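Local coordinates for alginate biosynthesis protein AlgX (Pseudomonas aeruginosa, PDB 4KNC) that protects the exopolysaccharide alginate from degradation as the polymer crosses the periplasm and takes part in its O-acetylation, at residues S276-M281 against R311-L316; N339-N344 against V429-C434; D358-D363 against G394-F399; S365-K370 against I385-A390. All coordinates share one frame; numbering follows the deposited sequence.

How the contacts relate
Contact 1 joins two helices of the SGNH hydrolase-like domain, whereas contacts 2, 3 and 4 belong to the carbohydrate-binding module. Contact 1 and contact 3 meet at the domain junction, their centres about 12 Å apart, with L316 CD2 3.6 Å from V398 CB; Q312 also touches I385 of contact 4. Within the module, contacts 3 and 4 have centres about 10 Å apart and are tied by hydrogen bonds from two tyrosine hydroxyls of contact 3 to backbone oxygens of contact 4. Contact 2 lies between the two sheets; its strand 428-435 is the sheet neighbour of strand 355-361 of contact 3. In contact 4 the side chain of S388 lies about 10 Å from that of the inferred nucleophile S243.

Contact 1: residues S276-M281 against R311-L316; sequences SLLAYM and RQAMPL
M281 and L278 meet A313 and L316 where two short helical segments run side by side at 31°, their axes 9.8 Å apart at closest approach. The dense part of the contact is built round M281. Its CG lies opposite the carbonyl carbon across CA-CB, and a bend at the thioether (chi3 -62°) carries the terminal methyl to the neighbouring helix. There M281 CE comes within 3.3 Å of A313 O and rests 3.8 Å from A313 CB. One turn further on, the bases of the side chains pack directly, M281 CB standing 4.1 Å from L316 CB. The residues here are buried, and L70 and L74 of helix 61-76 close over A313 and M281. L316 O, near the carbonyl oxygen of M281, is a hydrogen-bond acceptor for H287 NE2.

Toward L278, which is partly exposed, the contact opens to solvent and becomes more mixed in character. L278 uses both branches: CD2 lies 3.9 Å from L316 CD1, the two side chains crossing at about a right angle, while L278 CD1 is 3.5 Å from Q312 OE1 and so meets a polar amide instead of a hydrocarbon. The amide's NE2 is directed back to S308 O within its own helix. No hydrogen bond crosses between the segments. On its other side helix 275-282 sends L277 and Y280 against strands 237-240 and 293-298, so the pair forms a layered helix-on-helix-on-sheet packing, in keeping with the alpha/beta/alpha architecture of SGNH hydrolases.

Contact 2: residues N339-N344 against V429-C434; sequences NEVLLN and VQASIC
V341 and A431 mark the closest backbone approach, with V341 CA and A431 CA 7.0 Å apart. The two strand segments run in broadly the same direction, their axes inclined by 33° and 7.3 Å apart at closest approach, and no hydrogen bond passes between them. They belong to different sheets: strand 338-343 pairs with strand 412-418, while strand 428-435 lies between strands 326-333 and 355-361. A classic beta bulge in the first strand, in which V341 and L342 both stand opposite L415, turns two successive side chains toward the other sheet.

Both converge on the small side chain of A431. V341 extends CG1 to 3.6 Å from A431 CB; with chi1 at -174° this branch lies opposite the backbone nitrogen. L342 straddles the same residue. Its CD1 sits 3.8 Å from A431 CB and 3.7 Å from I433 CG1, bridging the two inward-facing side chains, whereas L342 CD2 lies 3.6 Å from A431 O. Between them S432 points the opposite way, and its hydroxyl bonds to S329 OG in strand 326-333.

Neighbours continue the apolar layer. V359 packs against A431 from the adjacent strand, L415 touches both L342 and A431, and Y355 and A357 border I433. Just beyond, C434 is joined to C321 by a disulfide, tying the end of this segment to the chain near the start of the module. Two antiparallel sheets meeting through such an interior form the beta-sandwich familiar in carbohydrate-binding modules.

Contact 3: residues D358-D363 against G394-F399; sequences DVTYSD and GGRYVF
D358 is held by R396 in a side-on, two-nitrogen salt bridge. R396 NE donates to D358 OD1 at 2.9 Å in a nearly straight bond (165° at the hydrogen), and R396 NH2 reaches D358 OD2 over the same distance of 2.9 Å. Both oxygens are met on their syn sides, and the carboxylate and guanidinium planes lie within 15° of each other. An arginine chain extended from CG to NE brings the group there, passing T360 OG1 on its way. Second partners reinforce the pair: C321 N donates to D358 OD2, and R396 NH1 bonds to N319 OD1.

V359 and Y397 form an antiparallel hydrogen-bonded pair, V359 N donating to Y397 O at 2.9 Å and Y397 N to V359 O at 2.8 Å. Strand 396-400 is thereby added as the edge of the four-stranded sheet, one layer of the module's beta-sandwich, while D358 and T360 bond through their backbones to strand 428-435 on the far side.

The rings of Y397 and Y361 stand almost perpendicular in an oblique arrangement, Y361 CE2 lying 3.8 Å from Y397 CE1. Their hydroxyls reach across to segment 365-370, Y397 OH to V366 O and Y361 OH to E368 O. At the end of the strand pairing, Y361 N donates to G395 O at 3.0 Å from well above the carbonyl plane; both G394 and G395 adopt positive phi.

Contact 4: residues S365-K370 against I385-A390; sequences SVHELK and IEQSKA
H367 and Q387 pair across the open end of the beta hairpin formed by strands 368-375 and 380-386. Q387 NE2 donates to H367 ND1 at 2.8 Å, arriving at the ring edge close to the imidazole plane, while the ring and amide planes are 59° apart. The backbone supports the same pair, since Q387 N bonds to H367 O at 2.8 Å. Further into the hairpin, L369 and I385 exchange two backbone hydrogen bonds.

The side chains of E368 and E386 run alongside each other in the same direction, and E368 OE2 comes within 2.9 Å of E386 OE1. Such proximity would be expected to favour uptake of a proton by one of these carboxylates.

Around this first shell, the glutamine amide is steadied by T393, whose OG1 bonds to Q387 OE1. The extended Q387 side chain, with CG opposite the backbone nitrogen (chi1 166°), carries the amide to the ring. Backbone oxygens flank the imidazole, S388 O over one face and S365 O over the opposite one. K389 CD lies 4.0 Å from H367 CD2. The chain then bends in an ST turn, A390 N donating to S388 OG at 3.1 Å.

Contact 1: residues S276-M281 against R311-L316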
loop_
_atom_site.group_PDB
_atom_site.type_symbol
_atom_site.label_atom_id
_atom_site.label_comp_id
_atom_site.label_asym_id
_atom_site.label_seq_id
_atom_site.Cartn_x
_atom_site.Cartn_y
_atom_site.Cartn_z
ATOM N N SER A 276 -4.125 -2.588 0.316
ATOM C CA SER A 276 -4.906 -1.968 1.378
ATOM C C SER A 276 -5.775 -0.840 0.847
ATOM O O SER A 276 -6.972 -0.760 1.141
ATOM C CB SER A 276 -3.986 -1.464 2.492
ATOM O OG SER A 276 -4.717 -0.713 3.437
ATOM N N LEU A 277 -5.170 0.029 0.053
ATOM C CA LEU A 277 -5.890 1.159 -0.521
ATOM C C LEU A 277 -6.955 0.695 -1.532
ATOM O O LEU A 277 -8.057 1.240 -1.577
ATOM C CB LEU A 277 -4.899 2.120 -1.180
ATOM C CG LEU A 277 -5.408 3.334 -1.957
ATOM C CD1 LEU A 277 -6.305 4.193 -1.091
ATOM C CD2 LEU A 277 -4.227 4.139 -2.428
ATOM N N LEU A 278 -6.633 -0.311 -2.342
ATOM C CA LEU A 278 -7.619 -0.821 -3.297
ATOM C C LEU A 278 -8.828 -1.443 -2.577
ATOM O O LEU A 278 -9.972 -1.159 -2.916
ATOM C CB LEU A 278 -6.981 -1.827 -4.263
ATOM C CG LEU A 278 -5.983 -1.318 -5.313
ATOM C CD1 LEU A 278 -5.586 -2.444 -6.296
ATOM C CD2 LEU A 278 -6.545 -0.107 -6.078
ATOM N N ALA A 279 -8.574 -2.272 -1.567
ATOM C CA ALA A 279 -9.674 -2.868 -0.812
ATOM C C ALA A 279 -10.511 -1.794 -0.132
ATOM O O ALA A 279 -11.746 -1.825 -0.194
ATOM C CB ALA A 279 -9.148 -3.872 0.213
ATOM N N TYR A 280 -9.838 -0.837 0.505
ATOM C CA TYR A 280 -10.539 0.281 1.153
ATOM C C TYR A 280 -11.427 1.073 0.185
ATOM O O TYR A 280 -12.603 1.326 0.465
ATOM C CB TYR A 280 -9.552 1.229 1.856
ATOM C CG TYR A 280 -10.231 2.361 2.589
ATOM C CD1 TYR A 280 -11.288 2.118 3.459
ATOM C CD2 TYR A 280 -9.811 3.673 2.425
ATOM C CE1 TYR A 280 -11.920 3.159 4.133
ATOM C CE2 TYR A 280 -10.429 4.710 3.095
ATOM C CZ TYR A 280 -11.483 4.449 3.943
ATOM O OH TYR A 280 -12.097 5.495 4.607
ATOM N N MET A 281 -10.879 1.454 -0.963
ATOM C CA MET A 281 -11.675 2.205 -1.933
ATOM C C MET A 281 -12.689 1.338 -2.692
ATOM O O MET A 281 -13.499 1.861 -3.454
ATOM C CB MET A 281 -10.785 2.959 -2.919
ATOM C CG MET A 281 -9.789 3.895 -2.276
ATOM S SD MET A 281 -9.330 5.239 -3.380
ATOM C CE MET A 281 -8.575 4.379 -4.752
ATOM N N ARG A 311 -5.133 1.916 -12.981
ATOM C CA ARG A 311 -6.353 1.526 -13.698
ATOM C C ARG A 311 -7.488 1.051 -12.777
ATOM O O ARG A 311 -8.664 1.136 -13.128
ATOM C CB ARG A 311 -6.049 0.446 -14.738
ATOM C CG ARG A 311 -5.127 0.926 -15.834
ATOM C CD ARG A 311 -4.939 -0.141 -16.883
ATOM N NE ARG A 311 -6.168 -0.423 -17.616
ATOM C CZ ARG A 311 -6.278 -1.419 -18.486
ATOM N NH1 ARG A 311 -5.235 -2.206 -18.709
ATOM N NH2 ARG A 311 -7.420 -1.633 -19.133
ATOM N N GLN A 312 -7.134 0.532 -11.610
ATOM C CA GLN A 312 -8.127 0.211 -10.595
ATOM C C GLN A 312 -8.407 1.426 -9.692
ATOM O O GLN A 312 -9.560 1.812 -9.483
ATOM C CB GLN A 312 -7.653 -0.975 -9.756
ATOM C CG GLN A 312 -7.513 -2.266 -10.534
ATOM C CD GLN A 312 -6.832 -3.341 -9.734
ATOM O OE1 GLN A 312 -7.449 -3.988 -8.876
ATOM N NE2 GLN A 312 -5.539 -3.534 -9.991
ATOM N N ALA A 313 -7.349 2.035 -9.164
ATOM C CA ALA A 313 -7.522 3.098 -8.175
ATOM C C ALA A 313 -8.334 4.280 -8.692
ATOM O O ALA A 313 -9.228 4.755 -7.993
ATOM C CB ALA A 313 -6.179 3.556 -7.620
ATOM N N MET A 314 -8.045 4.729 -9.915
ATOM C CA MET A 314 -8.747 5.881 -10.483
ATOM C C MET A 314 -10.280 5.727 -10.501
ATOM O O MET A 314 -10.976 6.528 -9.886
ATOM C CB MET A 314 -8.189 6.275 -11.866
ATOM C CG MET A 314 -6.782 6.837 -11.819
ATOM S SD MET A 314 -6.718 8.427 -10.964
ATOM C CE MET A 314 -7.218 9.512 -12.308
ATOM N N PRO A 315 -10.810 4.694 -11.182
ATOM C CA PRO A 315 -12.273 4.563 -11.173
ATOM C C PRO A 315 -12.841 4.144 -9.821
ATOM O O PRO A 315 -14.036 4.315 -9.592
ATOM C CB PRO A 315 -12.527 3.452 -12.194
ATOM C CG PRO A 315 -11.262 2.632 -12.149
ATOM C CD PRO A 315 -10.181 3.646 -12.009
ATOM N N LEU A 316 -12.012 3.585 -8.949
ATOM C CA LEU A 316 -12.483 3.198 -7.623
ATOM C C LEU A 316 -12.877 4.404 -6.759
ATOM O O LEU A 316 -13.713 4.284 -5.855
ATOM C CB LEU A 316 -11.445 2.334 -6.902
ATOM C CG LEU A 316 -11.515 0.855 -7.269
ATOM C CD1 LEU A 316 -10.383 0.100 -6.589
ATOM C CD2 LEU A 316 -12.865 0.303 -6.859
#

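Contact 2: residues N339-N344 against V429-C434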
loop_
_atom_site.group_PDB
_atom_site.type_symbol
_atom_site.label_atom_id
_atom_site.label_comp_id
_atom_site.label_asym_id
_atom_site.label_seq_id
_atom_site.Cartn_x
_atom_site.Cartn_y
_atom_site.Cartn_z
ATOM N N ASN A 339 -14.503 -17.893 -20.621
ATOM C CA ASN A 339 -15.920 -17.543 -20.560
ATOM C C ASN A 339 -16.180 -16.155 -21.130
ATOM O O ASN A 339 -15.760 -15.159 -20.548
ATOM C CB ASN A 339 -16.428 -17.601 -19.114
ATOM C CG ASN A 339 -16.209 -18.960 -18.467
ATOM O OD1 ASN A 339 -17.111 -19.809 -18.446
ATOM N ND2 ASN A 339 -15.007 -19.177 -17.936
ATOM N N GLU A 340 -16.856 -16.088 -22.268
ATOM C CA GLU A 340 -17.348 -14.818 -22.786
ATOM C C GLU A 340 -18.381 -14.300 -21.800
ATOM O O GLU A 340 -19.378 -14.969 -21.541
ATOM C CB GLU A 340 -18.013 -14.995 -24.159
ATOM N N VAL A 341 -18.150 -13.116 -21.243
ATOM C CA VAL A 341 -19.038 -12.595 -20.207
ATOM C C VAL A 341 -19.943 -11.466 -20.703
ATOM O O VAL A 341 -21.140 -11.445 -20.403
ATOM C CB VAL A 341 -18.252 -12.127 -18.968
ATOM C CG1 VAL A 341 -19.209 -11.731 -17.859
ATOM C CG2 VAL A 341 -17.319 -13.224 -18.495
ATOM N N LEU A 342 -19.380 -10.527 -21.458
ATOM C CA LEU A 342 -20.193 -9.447 -22.012
ATOM C C LEU A 342 -19.912 -9.298 -23.495
ATOM O O LEU A 342 -18.752 -9.287 -23.918
ATOM C CB LEU A 342 -19.913 -8.136 -21.296
ATOM C CG LEU A 342 -20.101 -8.145 -19.780
ATOM C CD1 LEU A 342 -19.591 -6.851 -19.184
ATOM C CD2 LEU A 342 -21.561 -8.351 -19.435
ATOM N N LEU A 343 -20.978 -9.208 -24.280
ATOM C CA LEU A 343 -20.857 -9.058 -25.724
ATOM C C LEU A 343 -21.695 -7.875 -26.186
ATOM O O LEU A 343 -22.917 -7.875 -26.041
ATOM C CB LEU A 343 -21.286 -10.348 -26.448
ATOM C CG LEU A 343 -21.126 -10.453 -27.974
ATOM C CD1 LEU A 343 -19.658 -10.407 -28.390
ATOM C CD2 LEU A 343 -21.805 -11.710 -28.537
ATOM N N ASN A 344 -21.023 -6.858 -26.721
ATOM C CA ASN A 344 -21.676 -5.725 -27.368
ATOM C C ASN A 344 -22.309 -6.150 -28.704
ATOM O O ASN A 344 -21.979 -5.608 -29.764
ATOM C CB ASN A 344 -20.643 -4.614 -27.587
ATOM C CG ASN A 344 -21.251 -3.315 -28.112
ATOM O OD1 ASN A 344 -22.472 -3.180 -28.246
ATOM N ND2 ASN A 344 -20.389 -2.347 -28.408
ATOM N N VAL A 429 -20.030 -15.342 -11.892
ATOM C CA VAL A 429 -19.483 -13.991 -11.938
ATOM C C VAL A 429 -20.483 -13.019 -12.550
ATOM O O VAL A 429 -21.256 -13.379 -13.453
ATOM C CB VAL A 429 -18.125 -13.944 -12.689
ATOM C CG1 VAL A 429 -18.313 -14.211 -14.177
ATOM C CG2 VAL A 429 -17.430 -12.612 -12.458
ATOM N N GLN A 430 -20.477 -11.795 -12.029
ATOM C CA GLN A 430 -21.367 -10.734 -12.486
ATOM C C GLN A 430 -20.555 -9.567 -13.042
ATOM O O GLN A 430 -19.789 -8.939 -12.319
ATOM C CB GLN A 430 -22.245 -10.261 -11.319
ATOM C CG GLN A 430 -22.731 -8.811 -11.407
ATOM C CD GLN A 430 -23.738 -8.590 -12.517
ATOM O OE1 GLN A 430 -24.546 -9.465 -12.820
ATOM N NE2 GLN A 430 -23.697 -7.411 -13.129
ATOM N N ALA A 431 -20.716 -9.261 -14.323
ATOM C CA ALA A 431 -19.955 -8.151 -14.894
ATOM C C ALA A 431 -20.825 -7.049 -15.489
ATOM O O ALA A 431 -21.925 -7.298 -15.982
ATOM C CB ALA A 431 -18.957 -8.657 -15.917
ATOM N N SER A 432 -20.307 -5.829 -15.446
ATOM C CA SER A 432 -21.033 -4.663 -15.918
ATOM C C SER A 432 -20.074 -3.603 -16.433
ATOM O O SER A 432 -18.955 -3.467 -15.940
ATOM C CB SER A 432 -21.901 -4.090 -14.798
ATOM O OG SER A 432 -22.927 -5.005 -14.453
ATOM N N ILE A 433 -20.529 -2.855 -17.429
ATOM C CA ILE A 433 -19.712 -1.843 -18.082
ATOM C C ILE A 433 -20.473 -0.532 -18.048
ATOM O O ILE A 433 -21.640 -0.479 -18.434
ATOM C CB ILE A 433 -19.453 -2.220 -19.559
ATOM C CG1 ILE A 433 -18.438 -3.357 -19.642
ATOM C CG2 ILE A 433 -18.937 -1.030 -20.348
ATOM C CD1 ILE A 433 -17.055 -2.935 -19.284
ATOM N N CYS A 434 -19.816 0.527 -17.593
ATOM C CA CYS A 434 -20.488 1.809 -17.434
ATOM C C CYS A 434 -19.678 2.992 -17.941
ATOM O O CYS A 434 -18.440 2.940 -18.069
ATOM C CB CYS A 434 -20.867 2.053 -15.968
ATOM S SG CYS A 434 -19.452 2.087 -14.832
#

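Contact 3: residues D358-D363 against G394-F399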
loop_
_atom_site.group_PDB
_atom_site.type_symbol
_atom_site.label_atom_id
_atom_site.label_comp_id
_atom_site.label_asym_id
_atom_site.label_seq_id
_atom_site.Cartn_x
_atom_site.Cartn_y
_atom_site.Cartn_z
ATOM N N ASP A 358 -16.812 -3.234 -14.036
ATOM C CA ASP A 358 -17.147 -3.529 -12.648
ATOM C C ASP A 358 -17.558 -4.994 -12.554
ATOM O O ASP A 358 -18.508 -5.415 -13.208
ATOM C CB ASP A 358 -18.312 -2.637 -12.193
ATOM C CG ASP A 358 -18.448 -2.570 -10.677
ATOM O OD1 ASP A 358 -18.117 -3.566 -9.995
ATOM O OD2 ASP A 358 -18.883 -1.515 -10.167
ATOM N N VAL A 359 -16.861 -5.766 -11.728
ATOM C CA VAL A 359 -16.957 -7.227 -11.798
ATOM C C VAL A 359 -16.977 -7.917 -10.429
ATOM O O VAL A 359 -16.110 -7.676 -9.602
ATOM C CB VAL A 359 -15.753 -7.797 -12.586
ATOM C CG1 VAL A 359 -15.757 -9.313 -12.558
ATOM C CG2 VAL A 359 -15.748 -7.277 -14.011
ATOM N N THR A 360 -17.935 -8.811 -10.204
ATOM C CA THR A 360 -18.082 -9.447 -8.900
ATOM C C THR A 360 -18.247 -10.969 -8.925
ATOM O O THR A 360 -19.267 -11.489 -9.385
ATOM C CB THR A 360 -19.264 -8.845 -8.133
ATOM O OG1 THR A 360 -19.053 -7.437 -7.959
ATOM C CG2 THR A 360 -19.403 -9.518 -6.773
ATOM N N TYR A 361 -17.238 -11.673 -8.414
ATOM C CA TYR A 361 -17.316 -13.121 -8.192
ATOM C C TYR A 361 -18.384 -13.491 -7.167
ATOM O O TYR A 361 -18.665 -12.726 -6.243
ATOM C CB TYR A 361 -15.984 -13.661 -7.678
ATOM C CG TYR A 361 -14.909 -13.823 -8.719
ATOM C CD1 TYR A 361 -15.099 -14.641 -9.824
ATOM C CD2 TYR A 361 -13.687 -13.178 -8.583
ATOM C CE1 TYR A 361 -14.109 -14.800 -10.772
ATOM C CE2 TYR A 361 -12.692 -13.327 -9.524
ATOM C CZ TYR A 361 -12.906 -14.141 -10.615
ATOM O OH TYR A 361 -11.907 -14.290 -11.551
ATOM N N SER A 362 -18.963 -14.678 -7.312
ATOM C CA SER A 362 -19.923 -15.161 -6.326
ATOM C C SER A 362 -19.218 -15.582 -5.034
ATOM O O SER A 362 -19.815 -15.565 -3.963
ATOM C CB SER A 362 -20.777 -16.302 -6.895
ATOM O OG SER A 362 -19.978 -17.339 -7.436
ATOM N N ASP A 363 -17.941 -15.939 -5.145
ATOM C CA ASP A 363 -17.145 -16.372 -4.000
ATOM C C ASP A 363 -16.033 -15.358 -3.701
ATOM O O ASP A 363 -15.083 -15.216 -4.481
ATOM C CB ASP A 363 -16.546 -17.752 -4.286
ATOM C CG ASP A 363 -15.898 -18.387 -3.067
ATOM O OD1 ASP A 363 -15.634 -17.674 -2.075
ATOM O OD2 ASP A 363 -15.646 -19.615 -3.115
ATOM N N GLY A 394 -15.487 -8.560 -1.350
ATOM C CA GLY A 394 -16.694 -9.257 -1.745
ATOM C C GLY A 394 -16.559 -9.853 -3.131
ATOM O O GLY A 394 -17.556 -10.086 -3.813
ATOM N N GLY A 395 -15.319 -10.090 -3.550
ATOM C CA GLY A 395 -15.046 -10.601 -4.885
ATOM C C GLY A 395 -15.183 -9.555 -5.985
ATOM O O GLY A 395 -15.131 -9.894 -7.163
ATOM N N ARG A 396 -15.361 -8.290 -5.606
ATOM C CA ARG A 396 -15.475 -7.196 -6.572
ATOM C C ARG A 396 -14.117 -6.619 -7.009
ATOM O O ARG A 396 -13.191 -6.485 -6.204
ATOM C CB ARG A 396 -16.360 -6.081 -6.015
ATOM C CG ARG A 396 -16.578 -4.917 -6.963
ATOM C CD ARG A 396 -17.551 -3.921 -6.367
ATOM N NE ARG A 396 -17.751 -2.753 -7.221
ATOM C CZ ARG A 396 -17.883 -1.513 -6.755
ATOM N NH1 ARG A 396 -17.829 -1.285 -5.442
ATOM N NH2 ARG A 396 -18.065 -0.500 -7.594
ATOM N N TYR A 397 -14.034 -6.287 -8.297
ATOM C CA TYR A 397 -12.879 -5.682 -8.949
ATOM C C TYR A 397 -13.440 -4.578 -9.813
ATOM O O TYR A 397 -14.575 -4.686 -10.270
ATOM C CB TYR A 397 -12.202 -6.691 -9.875
ATOM C CG TYR A 397 -11.560 -7.838 -9.175
ATOM C CD1 TYR A 397 -12.313 -8.912 -8.723
ATOM C CD2 TYR A 397 -10.187 -7.852 -8.949
ATOM C CE1 TYR A 397 -11.715 -9.975 -8.074
ATOM C CE2 TYR A 397 -9.581 -8.905 -8.304
ATOM C CZ TYR A 397 -10.346 -9.966 -7.865
ATOM O OH TYR A 397 -9.733 -11.020 -7.217
ATOM N N VAL A 398 -12.659 -3.522 -10.043
ATOM C CA VAL A 398 -13.075 -2.405 -10.897
ATOM C C VAL A 398 -11.873 -1.871 -11.670
ATOM O O VAL A 398 -10.803 -1.688 -11.096
ATOM C CB VAL A 398 -13.650 -1.238 -10.066
ATOM C CG1 VAL A 398 -14.070 -0.094 -10.975
ATOM C CG2 VAL A 398 -14.833 -1.691 -9.206
ATOM N N PHE A 399 -12.025 -1.631 -12.968
ATOM C CA PHE A 399 -10.889 -1.140 -13.758
ATOM C C PHE A 399 -11.303 -0.347 -14.987
ATOM O O PHE A 399 -12.356 -0.590 -15.563
ATOM C CB PHE A 399 -9.928 -2.282 -14.150
ATOM C CG PHE A 399 -10.523 -3.295 -15.108
ATOM C CD1 PHE A 399 -11.214 -4.395 -14.635
ATOM C CD2 PHE A 399 -10.364 -3.155 -16.479
ATOM C CE1 PHE A 399 -11.747 -5.339 -15.511
ATOM C CE2 PHE A 399 -10.897 -4.093 -17.362
ATOM C CZ PHE A 399 -11.592 -5.182 -16.875
#

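Contact 4: residues S365-K370 against I385-A390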
loop_
_atom_site.group_PDB
_atom_site.type_symbol
_atom_site.label_atom_id
_atom_site.label_comp_id
_atom_site.label_asym_id
_atom_site.label_seq_id
_atom_site.Cartn_x
_atom_site.Cartn_y
_atom_site.Cartn_z
ATOM N N SER A 365 -13.573 -15.402 -2.001
ATOM C CA SER A 365 -12.244 -15.960 -1.769
ATOM C C SER A 365 -11.475 -16.120 -3.075
ATOM O O SER A 365 -10.399 -16.721 -3.102
ATOM C CB SER A 365 -12.331 -17.304 -1.039
ATOM O OG SER A 365 -12.927 -18.293 -1.865
ATOM N N VAL A 366 -12.031 -15.593 -4.162
ATOM C CA VAL A 366 -11.339 -15.650 -5.443
ATOM C C VAL A 366 -10.517 -14.381 -5.668
ATOM O O VAL A 366 -11.050 -13.332 -6.050
ATOM C CB VAL A 366 -12.304 -15.868 -6.618
ATOM C CG1 VAL A 366 -11.507 -16.061 -7.898
ATOM C CG2 VAL A 366 -13.191 -17.079 -6.354
ATOM N N HIS A 367 -9.212 -14.503 -5.445
ATOM C CA HIS A 367 -8.316 -13.357 -5.382
ATOM C C HIS A 367 -7.515 -13.166 -6.663
ATOM O O HIS A 367 -6.391 -12.669 -6.648
ATOM C CB HIS A 367 -7.380 -13.505 -4.188
ATOM C CG HIS A 367 -8.095 -13.596 -2.877
ATOM N ND1 HIS A 367 -9.080 -12.708 -2.506
ATOM C CD2 HIS A 367 -7.974 -14.473 -1.852
ATOM C CE1 HIS A 367 -9.532 -13.027 -1.306
ATOM N NE2 HIS A 367 -8.875 -14.094 -0.886
ATOM N N GLU A 368 -8.109 -13.558 -7.779
ATOM C CA GLU A 368 -7.460 -13.423 -9.069
ATOM C C GLU A 368 -8.532 -13.199 -10.115
ATOM O O GLU A 368 -9.575 -13.847 -10.074
ATOM C CB GLU A 368 -6.659 -14.688 -9.395
ATOM C CG GLU A 368 -6.041 -14.677 -10.780
ATOM C CD GLU A 368 -5.370 -15.989 -11.145
ATOM O OE1 GLU A 368 -5.983 -17.061 -10.942
ATOM O OE2 GLU A 368 -4.224 -15.940 -11.641
ATOM N N LEU A 369 -8.283 -12.277 -11.042
ATOM C CA LEU A 369 -9.205 -12.019 -12.153
ATOM C C LEU A 369 -8.450 -11.875 -13.473
ATOM O O LEU A 369 -7.657 -10.957 -13.631
ATOM C CB LEU A 369 -10.037 -10.766 -11.898
ATOM C CG LEU A 369 -10.890 -10.322 -13.086
ATOM C CD1 LEU A 369 -11.877 -11.424 -13.446
ATOM C CD2 LEU A 369 -11.615 -9.010 -12.822
ATOM N N LYS A 370 -8.704 -12.784 -14.416
ATOM C CA LYS A 370 -8.050 -12.744 -15.724
ATOM C C LYS A 370 -9.025 -12.309 -16.815
ATOM O O LYS A 370 -9.943 -13.054 -17.184
ATOM C CB LYS A 370 -7.446 -14.104 -16.082
ATOM C CG LYS A 370 -6.523 -14.701 -15.034
ATOM C CD LYS A 370 -5.804 -15.919 -15.600
ATOM N N ILE A 385 -5.425 -9.284 -12.969
ATOM C CA ILE A 385 -5.388 -8.612 -11.673
ATOM C C ILE A 385 -5.275 -9.611 -10.538
ATOM O O ILE A 385 -6.177 -10.419 -10.320
ATOM C CB ILE A 385 -6.660 -7.766 -11.441
ATOM C CG1 ILE A 385 -6.843 -6.759 -12.572
ATOM C CG2 ILE A 385 -6.609 -7.060 -10.076
ATOM C CD1 ILE A 385 -8.018 -5.838 -12.373
ATOM N N GLU A 386 -4.162 -9.551 -9.815
ATOM C CA GLU A 386 -3.959 -10.397 -8.652
ATOM C C GLU A 386 -4.285 -9.609 -7.388
ATOM O O GLU A 386 -3.762 -8.520 -7.167
ATOM C CB GLU A 386 -2.515 -10.909 -8.592
ATOM C CG GLU A 386 -2.055 -11.690 -9.817
ATOM C CD GLU A 386 -2.823 -12.984 -10.016
ATOM O OE1 GLU A 386 -3.089 -13.337 -11.183
ATOM O OE2 GLU A 386 -3.153 -13.652 -9.011
ATOM N N GLN A 387 -5.151 -10.171 -6.559
ATOM C CA GLN A 387 -5.571 -9.515 -5.336
ATOM C C GLN A 387 -4.997 -10.256 -4.133
ATOM O O GLN A 387 -4.883 -11.479 -4.159
ATOM C CB GLN A 387 -7.092 -9.503 -5.284
ATOM C CG GLN A 387 -7.677 -9.167 -3.953
ATOM C CD GLN A 387 -9.196 -9.137 -3.990
ATOM O OE1 GLN A 387 -9.807 -8.093 -4.234
ATOM N NE2 GLN A 387 -9.813 -10.286 -3.757
ATOM N N SER A 388 -4.628 -9.514 -3.091
ATOM C CA SER A 388 -4.097 -10.097 -1.864
ATOM C C SER A 388 -5.025 -11.157 -1.286
ATOM O O SER A 388 -6.249 -10.995 -1.304
ATOM C CB SER A 388 -3.871 -9.005 -0.811
ATOM O OG SER A 388 -3.585 -9.578 0.454
ATOM N N LYS A 389 -4.430 -12.233 -0.767
ATOM C CA LYS A 389 -5.174 -13.326 -0.141
ATOM C C LYS A 389 -5.876 -12.866 1.133
ATOM O O LYS A 389 -6.832 -13.498 1.591
ATOM C CB LYS A 389 -4.235 -14.490 0.217
ATOM C CG LYS A 389 -3.377 -15.044 -0.926
ATOM C CD LYS A 389 -4.197 -15.805 -1.959
ATOM C CE LYS A 389 -3.290 -16.560 -2.925
ATOM N NZ LYS A 389 -4.061 -17.193 -4.023
ATOM N N ALA A 390 -5.394 -11.772 1.714
ATOM C CA ALA A 390 -5.881 -11.351 3.019
ATOM C C ALA A 390 -7.030 -10.351 2.973
ATOM O O ALA A 390 -7.617 -10.057 4.003
ATOM C CB ALA A 390 -4.740 -10.819 3.872
#